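Local coordinates for 5,10-methylenetetrahydrofolate dehydrogenase (Bombyx mori, PDB 5ZF1), which probably catalyses the NADP+-dependent oxidation of 5,10-methylenetetrahydrofolate to 5,10-methenyltetrahydrofolate in one-carbon metabolism of the silkworm, at residues 52-62 with 282-290; 85-96 with 109-120. All coordinates share one frame; numbering follows the deposited sequence.

Interaction 1 of 2, residues 52-62 with 282-290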
loop_
_atom_site.group_PDB
_atom_site.type_symbol
_atom_site.label_atom_id
_atom_site.label_comp_id
_atom_site.label_asym_id
_atom_site.label_seq_id
_atom_site.Cartn_x
_atom_site.Cartn_y
_atom_site.Cartn_z
ATOM N N ASN B 52 -1.493 -17.263 24.419
ATOM C CA ASN B 52 -2.612 -16.319 24.405
ATOM C C ASN B 52 -3.513 -16.542 23.197
ATOM O O ASN B 52 -4.743 -16.470 23.315
ATOM C CB ASN B 52 -2.091 -14.880 24.415
ATOM C CG ASN B 52 -1.272 -14.564 25.645
ATOM O OD1 ASN B 52 -1.220 -15.344 26.592
ATOM N ND2 ASN B 52 -0.623 -13.406 25.635
ATOM N N LYS B 53 -2.923 -16.790 22.022
ATOM C CA LYS B 53 -3.732 -17.069 20.839
ATOM C C LYS B 53 -4.533 -18.351 21.025
ATOM O O LYS B 53 -5.714 -18.412 20.659
ATOM C CB LYS B 53 -2.847 -17.150 19.593
ATOM C CG LYS B 53 -2.028 -15.874 19.333
ATOM C CD LYS B 53 -0.953 -16.069 18.253
ATOM C CE LYS B 53 -0.016 -14.866 18.192
ATOM N NZ LYS B 53 0.821 -14.825 16.947
ATOM N N VAL B 54 -3.916 -19.373 21.629
ATOM C CA VAL B 54 -4.604 -20.642 21.863
ATOM C C VAL B 54 -5.726 -20.475 22.885
ATOM O O VAL B 54 -6.818 -21.034 22.726
ATOM C CB VAL B 54 -3.598 -21.722 22.306
ATOM C CG1 VAL B 54 -4.329 -23.001 22.705
ATOM C CG2 VAL B 54 -2.602 -22.005 21.201
ATOM N N GLU B 55 -5.477 -19.722 23.955
ATOM C CA GLU B 55 -6.532 -19.492 24.938
ATOM C C GLU B 55 -7.710 -18.735 24.335
ATOM O O GLU B 55 -8.870 -19.024 24.649
ATOM C CB GLU B 55 -5.981 -18.744 26.152
ATOM C CG GLU B 55 -5.056 -19.580 27.026
ATOM C CD GLU B 55 -4.325 -18.746 28.062
ATOM O OE1 GLU B 55 -4.759 -17.602 28.321
ATOM O OE2 GLU B 55 -3.323 -19.235 28.628
ATOM N N ALA B 56 -7.445 -17.760 23.468
ATOM C CA ALA B 56 -8.571 -17.072 22.848
ATOM C C ALA B 56 -9.295 -17.974 21.855
ATOM O O ALA B 56 -10.521 -17.881 21.714
ATOM C CB ALA B 56 -8.108 -15.782 22.168
ATOM N N ALA B 57 -8.563 -18.849 21.160
ATOM C CA ALA B 57 -9.217 -19.796 20.264
ATOM C C ALA B 57 -10.184 -20.684 21.037
ATOM O O ALA B 57 -11.340 -20.858 20.641
ATOM C CB ALA B 57 -8.176 -20.642 19.534
ATOM N N LYS B 58 -9.719 -21.253 22.151
ATOM C CA LYS B 58 -10.599 -22.065 22.987
ATOM C C LYS B 58 -11.842 -21.289 23.392
ATOM O O LYS B 58 -12.961 -21.812 23.329
ATOM C CB LYS B 58 -9.842 -22.543 24.226
ATOM C CG LYS B 58 -9.244 -23.931 24.098
ATOM C CD LYS B 58 -8.972 -24.543 25.465
ATOM C CE LYS B 58 -10.255 -24.817 26.224
ATOM N NZ LYS B 58 -10.148 -26.042 27.071
ATOM N N PHE B 59 -11.666 -20.020 23.769
ATOM C CA PHE B 59 -12.792 -19.225 24.237
ATOM C C PHE B 59 -13.860 -19.074 23.162
ATOM O O PHE B 59 -15.051 -19.206 23.449
ATOM C CB PHE B 59 -12.312 -17.851 24.711
ATOM C CG PHE B 59 -13.401 -16.998 25.299
ATOM C CD1 PHE B 59 -14.188 -16.192 24.490
ATOM C CD2 PHE B 59 -13.637 -17.000 26.667
ATOM C CE1 PHE B 59 -15.184 -15.407 25.020
ATOM C CE2 PHE B 59 -14.636 -16.214 27.208
ATOM C CZ PHE B 59 -15.413 -15.418 26.384
ATOM N N VAL B 60 -13.460 -18.795 21.916
ATOM C CA VAL B 60 -14.434 -18.501 20.866
ATOM C C VAL B 60 -14.890 -19.728 20.090
ATOM O O VAL B 60 -15.826 -19.621 19.286
ATOM C CB VAL B 60 -13.888 -17.455 19.868
ATOM C CG1 VAL B 60 -13.601 -16.155 20.592
ATOM C CG2 VAL B 60 -12.639 -17.986 19.159
ATOM N N GLY B 61 -14.280 -20.887 20.303
ATOM C CA GLY B 61 -14.689 -22.085 19.597
ATOM C C GLY B 61 -13.886 -22.378 18.356
ATOM O O GLY B 61 -14.388 -23.059 17.459
ATOM N N ILE B 62 -12.676 -21.851 18.266
ATOM C CA ILE B 62 -11.717 -22.181 17.222
ATOM C C ILE B 62 -10.794 -23.273 17.755
ATOM O O ILE B 62 -10.412 -23.259 18.929
ATOM C CB ILE B 62 -10.952 -20.907 16.811
ATOM C CG1 ILE B 62 -11.888 -19.983 16.030
ATOM C CG2 ILE B 62 -9.663 -21.234 16.018
ATOM C CD1 ILE B 62 -11.293 -18.614 15.730
ATOM N N VAL B 282 -5.006 -10.278 19.321
ATOM C CA VAL B 282 -5.340 -11.697 19.374
ATOM C C VAL B 282 -6.795 -11.923 18.971
ATOM O O VAL B 282 -7.106 -12.863 18.227
ATOM C CB VAL B 282 -5.027 -12.259 20.773
ATOM C CG1 VAL B 282 -5.633 -13.624 20.940
ATOM C CG2 VAL B 282 -3.516 -12.355 20.958
ATOM N N ALA B 283 -7.702 -11.051 19.434
ATOM C CA ALA B 283 -9.105 -11.145 19.031
ATOM C C ALA B 283 -9.252 -10.976 17.526
ATOM O O ALA B 283 -10.057 -11.664 16.892
ATOM C CB ALA B 283 -9.943 -10.096 19.761
ATOM N N MET B 284 -8.473 -10.069 16.931
ATOM C CA MET B 284 -8.548 -9.908 15.484
ATOM C C MET B 284 -7.950 -11.091 14.737
ATOM O O MET B 284 -8.406 -11.401 13.631
ATOM C CB MET B 284 -7.864 -8.605 15.069
ATOM C CG MET B 284 -8.614 -7.375 15.503
ATOM S SD MET B 284 -10.266 -7.302 14.820
ATOM C CE MET B 284 -11.152 -7.624 16.309
ATOM N N LEU B 285 -6.921 -11.755 15.295
ATOM C CA LEU B 285 -6.453 -13.003 14.698
ATOM C C LEU B 285 -7.572 -14.038 14.663
ATOM O O LEU B 285 -7.679 -14.818 13.710
ATOM C CB LEU B 285 -5.264 -13.575 15.475
ATOM C CG LEU B 285 -3.901 -12.896 15.336
ATOM C CD1 LEU B 285 -2.910 -13.497 16.323
ATOM C CD2 LEU B 285 -3.398 -13.009 13.895
ATOM N N MET B 286 -8.397 -14.071 15.710
ATOM C CA MET B 286 -9.526 -15.001 15.730
ATOM C C MET B 286 -10.566 -14.614 14.690
ATOM O O MET B 286 -11.117 -15.481 13.992
ATOM C CB MET B 286 -10.136 -15.035 17.135
ATOM C CG MET B 286 -9.175 -15.558 18.192
ATOM S SD MET B 286 -8.441 -17.155 17.782
ATOM C CE MET B 286 -6.691 -16.766 17.859
ATOM N N HIS B 287 -10.844 -13.312 14.570
ATOM C CA HIS B 287 -11.695 -12.827 13.493
ATOM C C HIS B 287 -11.184 -13.295 12.135
ATOM O O HIS B 287 -11.961 -13.744 11.279
ATOM C CB HIS B 287 -11.774 -11.298 13.542
ATOM C CG HIS B 287 -12.381 -10.689 12.317
ATOM N ND1 HIS B 287 -11.631 -10.302 11.227
ATOM C CD2 HIS B 287 -13.673 -10.456 11.986
ATOM C CE1 HIS B 287 -12.433 -9.815 10.296
ATOM N NE2 HIS B 287 -13.676 -9.902 10.730
ATOM N N ASN B 288 -9.875 -13.154 11.904
ATOM C CA ASN B 288 -9.305 -13.525 10.616
ATOM C C ASN B 288 -9.404 -15.023 10.362
ATOM O O ASN B 288 -9.614 -15.442 9.220
ATOM C CB ASN B 288 -7.838 -13.095 10.540
ATOM C CG ASN B 288 -7.672 -11.609 10.336
ATOM O OD1 ASN B 288 -8.652 -10.883 10.208
ATOM N ND2 ASN B 288 -6.415 -11.154 10.254
ATOM N N THR B 289 -9.274 -15.842 11.410
ATOM C CA THR B 289 -9.388 -17.288 11.232
ATOM C C THR B 289 -10.814 -17.679 10.852
ATOM O O THR B 289 -11.022 -18.491 9.941
ATOM C CB THR B 289 -8.940 -18.006 12.516
ATOM O OG1 THR B 289 -7.590 -17.644 12.830
ATOM C CG2 THR B 289 -9.000 -19.528 12.351
ATOM N N PHE B 290 -11.794 -17.075 11.523
ATOM C CA PHE B 290 -13.200 -17.261 11.186
ATOM C C PHE B 290 -13.498 -16.755 9.778
ATOM O O PHE B 290 -14.197 -17.425 9.006
ATOM C CB PHE B 290 -14.061 -16.550 12.229
ATOM C CG PHE B 290 -15.548 -16.713 12.023
ATOM C CD1 PHE B 290 -16.070 -17.876 11.465
ATOM C CD2 PHE B 290 -16.422 -15.698 12.395
ATOM C CE1 PHE B 290 -17.425 -18.009 11.277
ATOM C CE2 PHE B 290 -17.778 -15.836 12.213
ATOM C CZ PHE B 290 -18.282 -16.992 11.658
#

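Interaction 2 of 2, residues 85-96 with 109-120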
loop_
_atom_site.group_PDB
_atom_site.type_symbol
_atom_site.label_atom_id
_atom_site.label_comp_id
_atom_site.label_asym_id
_atom_site.label_seq_id
_atom_site.Cartn_x
_atom_site.Cartn_y
_atom_site.Cartn_z
ATOM N N LEU B 85 0.799 -27.963 5.397
ATOM C CA LEU B 85 -0.390 -27.354 5.988
ATOM C C LEU B 85 -1.242 -26.674 4.926
ATOM O O LEU B 85 -2.479 -26.677 5.023
ATOM C CB LEU B 85 0.025 -26.358 7.071
ATOM C CG LEU B 85 0.711 -26.959 8.299
ATOM C CD1 LEU B 85 1.357 -25.880 9.149
ATOM C CD2 LEU B 85 -0.298 -27.753 9.129
ATOM N N ASN B 86 -0.596 -26.115 3.892
ATOM C CA ASN B 86 -1.326 -25.534 2.771
ATOM C C ASN B 86 -2.238 -26.562 2.113
ATOM O O ASN B 86 -3.369 -26.247 1.740
ATOM C CB ASN B 86 -0.351 -24.967 1.736
ATOM C CG ASN B 86 0.280 -23.643 2.160
ATOM O OD1 ASN B 86 -0.188 -22.968 3.083
ATOM N ND2 ASN B 86 1.355 -23.264 1.468
ATOM N N GLU B 87 -1.766 -27.800 1.962
ATOM C CA GLU B 87 -2.527 -28.821 1.251
ATOM C C GLU B 87 -3.463 -29.623 2.150
ATOM O O GLU B 87 -4.195 -30.478 1.645
ATOM C CB GLU B 87 -1.574 -29.769 0.518
ATOM C CG GLU B 87 -0.628 -29.054 -0.427
ATOM C CD GLU B 87 0.509 -29.937 -0.906
ATOM O OE1 GLU B 87 0.628 -31.081 -0.420
ATOM O OE2 GLU B 87 1.286 -29.485 -1.773
ATOM N N ASP B 88 -3.474 -29.355 3.452
ATOM C CA ASP B 88 -4.300 -30.087 4.408
ATOM C C ASP B 88 -5.652 -29.390 4.552
ATOM O O ASP B 88 -5.751 -28.349 5.208
ATOM C CB ASP B 88 -3.571 -30.177 5.745
ATOM C CG ASP B 88 -4.285 -31.065 6.748
ATOM O OD1 ASP B 88 -5.488 -31.350 6.558
ATOM O OD2 ASP B 88 -3.635 -31.475 7.726
ATOM N N ASN B 89 -6.698 -29.990 3.973
ATOM C CA ASN B 89 -8.043 -29.415 3.996
ATOM C C ASN B 89 -8.635 -29.312 5.397
ATOM O O ASN B 89 -9.664 -28.649 5.565
ATOM C CB ASN B 89 -8.985 -30.240 3.120
ATOM C CG ASN B 89 -8.854 -29.909 1.644
ATOM O OD1 ASN B 89 -8.142 -28.979 1.261
ATOM N ND2 ASN B 89 -9.549 -30.673 0.804
ATOM N N SER B 90 -8.034 -29.953 6.397
ATOM C CA SER B 90 -8.509 -29.849 7.766
ATOM C C SER B 90 -7.943 -28.636 8.483
ATOM O O SER B 90 -8.279 -28.409 9.652
ATOM C CB SER B 90 -8.152 -31.113 8.555
ATOM O OG SER B 90 -6.762 -31.171 8.784
ATOM N N VAL B 91 -7.087 -27.866 7.816
ATOM C CA VAL B 91 -6.458 -26.680 8.385
ATOM C C VAL B 91 -6.996 -25.464 7.643
ATOM O O VAL B 91 -6.898 -25.392 6.411
ATOM C CB VAL B 91 -4.930 -26.750 8.282
ATOM C CG1 VAL B 91 -4.306 -25.430 8.735
ATOM C CG2 VAL B 91 -4.392 -27.945 9.093
ATOM N N ASP B 92 -7.590 -24.531 8.385
ATOM C CA ASP B 92 -8.151 -23.321 7.796
ATOM C C ASP B 92 -7.206 -22.134 7.879
ATOM O O ASP B 92 -7.246 -21.256 7.008
ATOM C CB ASP B 92 -9.466 -22.945 8.488
ATOM C CG ASP B 92 -10.502 -24.038 8.398
ATOM O OD1 ASP B 92 -10.654 -24.630 7.312
ATOM O OD2 ASP B 92 -11.156 -24.306 9.423
ATOM N N GLY B 93 -6.370 -22.083 8.908
ATOM C CA GLY B 93 -5.495 -20.946 9.112
ATOM C C GLY B 93 -4.109 -21.360 9.537
ATOM O O GLY B 93 -3.946 -22.317 10.297
ATOM N N ILE B 94 -3.098 -20.653 9.046
ATOM C CA ILE B 94 -1.707 -20.935 9.364
ATOM C C ILE B 94 -1.059 -19.646 9.835
ATOM O O ILE B 94 -1.162 -18.614 9.160
ATOM C CB ILE B 94 -0.933 -21.494 8.158
ATOM C CG1 ILE B 94 -1.537 -22.814 7.677
ATOM C CG2 ILE B 94 0.549 -21.649 8.521
ATOM C CD1 ILE B 94 -1.282 -23.117 6.193
ATOM N N LEU B 95 -0.398 -19.706 10.987
ATOM C CA LEU B 95 0.388 -18.602 11.519
ATOM C C LEU B 95 1.806 -19.081 11.781
ATOM O O LEU B 95 2.010 -20.208 12.237
ATOM C CB LEU B 95 -0.183 -18.070 12.836
ATOM C CG LEU B 95 -1.428 -17.201 12.941
ATOM C CD1 LEU B 95 -1.607 -16.782 14.401
ATOM C CD2 LEU B 95 -1.339 -15.975 12.033
ATOM N N VAL B 96 2.778 -18.222 11.511
ATOM C CA VAL B 96 4.154 -18.438 11.952
ATOM C C VAL B 96 4.478 -17.360 12.975
ATOM O O VAL B 96 4.381 -16.162 12.679
ATOM C CB VAL B 96 5.138 -18.423 10.772
ATOM C CG1 VAL B 96 6.565 -18.656 11.262
ATOM C CG2 VAL B 96 4.753 -19.497 9.771
ATOM N N VAL B 109 9.053 -16.911 4.013
ATOM C CA VAL B 109 8.103 -17.579 4.898
ATOM C C VAL B 109 6.711 -16.988 4.724
ATOM O O VAL B 109 5.724 -17.714 4.540
ATOM C CB VAL B 109 8.578 -17.472 6.355
ATOM C CG1 VAL B 109 7.550 -18.086 7.298
ATOM C CG2 VAL B 109 9.938 -18.137 6.509
ATOM N N CYS B 110 6.611 -15.662 4.796
ATOM C CA CYS B 110 5.309 -15.008 4.665
ATOM C C CYS B 110 4.632 -15.399 3.359
ATOM O O CYS B 110 3.423 -15.660 3.334
ATOM C CB CYS B 110 5.469 -13.486 4.746
ATOM S SG CYS B 110 5.872 -12.817 6.386
ATOM N N ASP B 111 5.399 -15.482 2.269
ATOM C CA ASP B 111 4.837 -15.732 0.951
ATOM C C ASP B 111 4.654 -17.213 0.647
ATOM O O ASP B 111 4.033 -17.547 -0.369
ATOM C CB ASP B 111 5.706 -15.063 -0.123
ATOM C CG ASP B 111 5.715 -13.547 0.002
ATOM O OD1 ASP B 111 4.748 -12.999 0.567
ATOM O OD2 ASP B 111 6.668 -12.885 -0.478
ATOM N N ALA B 112 5.143 -18.103 1.518
ATOM C CA ALA B 112 4.910 -19.535 1.372
ATOM C C ALA B 112 3.550 -19.956 1.903
ATOM O O ALA B 112 3.031 -20.994 1.482
ATOM C CB ALA B 112 6.001 -20.330 2.098
ATOM N N ILE B 113 2.969 -19.184 2.823
ATOM C CA ILE B 113 1.651 -19.520 3.349
ATOM C C ILE B 113 0.598 -19.231 2.293
ATOM O O ILE B 113 0.579 -18.148 1.696
ATOM C CB ILE B 113 1.376 -18.735 4.639
ATOM C CG1 ILE B 113 2.486 -19.002 5.660
ATOM C CG2 ILE B 113 -0.000 -19.090 5.201
ATOM C CD1 ILE B 113 2.351 -18.198 6.947
ATOM N N ALA B 114 -0.295 -20.193 2.058
ATOM C CA ALA B 114 -1.363 -19.983 1.096
ATOM C C ALA B 114 -2.147 -18.722 1.472
ATOM O O ALA B 114 -2.572 -18.594 2.627
ATOM C CB ALA B 114 -2.299 -21.198 1.063
ATOM N N PRO B 115 -2.338 -17.774 0.548
ATOM C CA PRO B 115 -3.036 -16.530 0.919
ATOM C C PRO B 115 -4.379 -16.769 1.570
ATOM O O PRO B 115 -4.763 -16.028 2.482
ATOM C CB PRO B 115 -3.185 -15.801 -0.425
ATOM C CG PRO B 115 -2.044 -16.305 -1.248
ATOM C CD PRO B 115 -1.837 -17.741 -0.842
ATOM N N GLU B 116 -5.094 -17.806 1.132
ATOM C CA GLU B 116 -6.412 -18.127 1.662
ATOM C C GLU B 116 -6.379 -18.571 3.120
ATOM O O GLU B 116 -7.436 -18.564 3.771
ATOM C CB GLU B 116 -7.051 -19.232 0.811
ATOM C CG GLU B 116 -7.289 -18.852 -0.651
ATOM C CD GLU B 116 -6.074 -19.065 -1.562
ATOM O OE1 GLU B 116 -5.006 -19.524 -1.088
ATOM O OE2 GLU B 116 -6.199 -18.770 -2.773
ATOM N N LYS B 117 -5.214 -18.980 3.625
ATOM C CA LYS B 117 -5.018 -19.414 5.009
ATOM C C LYS B 117 -4.089 -18.482 5.784
ATOM O O LYS B 117 -3.671 -18.813 6.895
ATOM C CB LYS B 117 -4.463 -20.844 5.050
ATOM C CG LYS B 117 -5.231 -21.855 4.204
ATOM C CD LYS B 117 -4.671 -23.267 4.417
ATOM C CE LYS B 117 -5.414 -24.298 3.587
ATOM N NZ LYS B 117 -5.184 -25.688 4.123
ATOM N N ASP B 118 -3.752 -17.317 5.224
ATOM C CA ASP B 118 -2.719 -16.451 5.793
ATOM C C ASP B 118 -3.353 -15.527 6.833
ATOM O O ASP B 118 -3.684 -14.373 6.572
ATOM C CB ASP B 118 -2.041 -15.677 4.666
ATOM C CG ASP B 118 -1.104 -14.591 5.160
ATOM O OD1 ASP B 118 -0.434 -14.792 6.199
ATOM O OD2 ASP B 118 -1.030 -13.541 4.462
ATOM N N ILE B 119 -3.490 -16.050 8.057
ATOM C CA ILE B 119 -4.242 -15.340 9.091
ATOM C C ILE B 119 -3.573 -14.025 9.482
ATOM O O ILE B 119 -4.260 -13.076 9.871
ATOM C CB ILE B 119 -4.425 -16.270 10.307
ATOM C CG1 ILE B 119 -5.118 -17.545 9.861
ATOM C CG2 ILE B 119 -5.169 -15.575 11.439
ATOM C CD1 ILE B 119 -6.383 -17.303 9.108
ATOM N N ASP B 120 -2.241 -13.944 9.390
ATOM C CA ASP B 120 -1.536 -12.705 9.695
ATOM C C ASP B 120 -1.663 -11.671 8.588
ATOM O O ASP B 120 -1.341 -10.494 8.824
ATOM C CB ASP B 120 -0.046 -12.969 9.924
ATOM C CG ASP B 120 0.314 -13.098 11.395
ATOM O OD1 ASP B 120 -0.226 -12.344 12.232
ATOM O OD2 ASP B 120 1.157 -13.962 11.706
HETATM O O HOH W 1 -6.426 -27.077 1.994
HETATM O O HOH W 2 -0.330 -16.065 8.535
HETATM O O HOH W 3 2.177 -15.869 9.957
#

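Interaction 1 of 2, residues 52-62 with 282-290
Lys-53, Ala-56 and Ala-57 on helix 52-60 meet Val-282 and Met-286 on helix 282-290, the segment axes coming within 9.5 Å at a crossing angle of -57°. Here the C-terminal helix 277-298 packs back onto the catalytic domain, as in the methylenetetrahydrofolate dehydrogenase/cyclohydrolase family. The approach is closest at Lys-53 and Val-282, whose CA atoms lie 5.8 Å apart. Val-282 turns CG1 away from its own N (chi1 168°), and that methyl lies 3.5 Å from Ala-56 CB, which points toward helix 282-290 and also meets Met-286 CG. Met-286 fills the middle of the interface. Bent at chi2 and chi3, its chain lays SD 3.7 Å from Ala-57 CA. The terminal CE of Met-286 lies 3.4 Å from Lys-53 O. The extended chain of Lys-53 passes Leu-285, its CE 3.7 Å from Leu-285 CD1, and carries NZ on to a hydrogen bond with Gln-97 OE1. Beyond the helix end, where Gly-61 takes a positive phi, Ile-62 turns back against helix 282-290. Its CD1 packs 3.8 Å from Met-286 SD and touches Thr-289 CB, whose neighbouring OG1 is hydrogen-bonded to Leu-285 O at 3.0 Å.

Interaction 2 of 2, residues 85-96 with 109-120
Lys-117 NZ donates to three backbone carbonyls of 85-96: Leu-85 O in its carbonyl plane, Asn-86 O from above the plane, and Val-91 O at 2.9 Å. Water 1 also accepts from NZ and donates to Asn-89 OD1; four acceptors thus surround three ammonium protons, and at least one N-H must be shared or the bonds must alternate. Extended beyond CG, the lysine chain runs past Asp-92 O and Ile-94 CD1 and brings NZ to the end of helix 75-87 and the following turn. Shortening this side chain to an alanine would probably leave the carbonyls of Leu-85, Asn-86 and Val-91 without their common donor. Asn-86 uses both ends of its amide: ND2 gives Ala-112 O a bond of 2.8 Å in the amide plane, while OD1 takes Ala-114 N, 3.0 Å away, from above its plane. Ile-94 N bonds to Lys-117 O (2.9 Å). Strand 93-96 is an outer strand of the parallel sheet in the catalytic domain's alpha/beta fold, and the connection after helix 106-112 packs against it. Ile-113 slides past Ile-94, its CG2 3.9 Å from Ile-94 CB, and its CD1 meets Val-96 CG2. Ile-119 CG1 lies 3.5 Å from Gly-93 CA, where a side chain would clash.

In the fold
From the N terminus the chain passes through helix 44-60, which carries the first half of interaction 1, then strand 63-69 and helix 75-87 to residues 85-96. Interaction 2 closes first, a short loop with 12 residues between its segments. The chain then runs through the NAD(P)-binding domain before helix 277-298 comes back and closes interaction 1 across 219 residues, so interaction 2 is nested within it. The C-terminal helix thereby ties the end of the chain to the catalytic domain. The two contacts, about 16 Å apart between centres, meet at Ile-119 and Asp-120: Asn-288 ND2 probably hydrogen-bonds Ile-119 O, and Leu-285 CD2 packs on Asp-120 OD1.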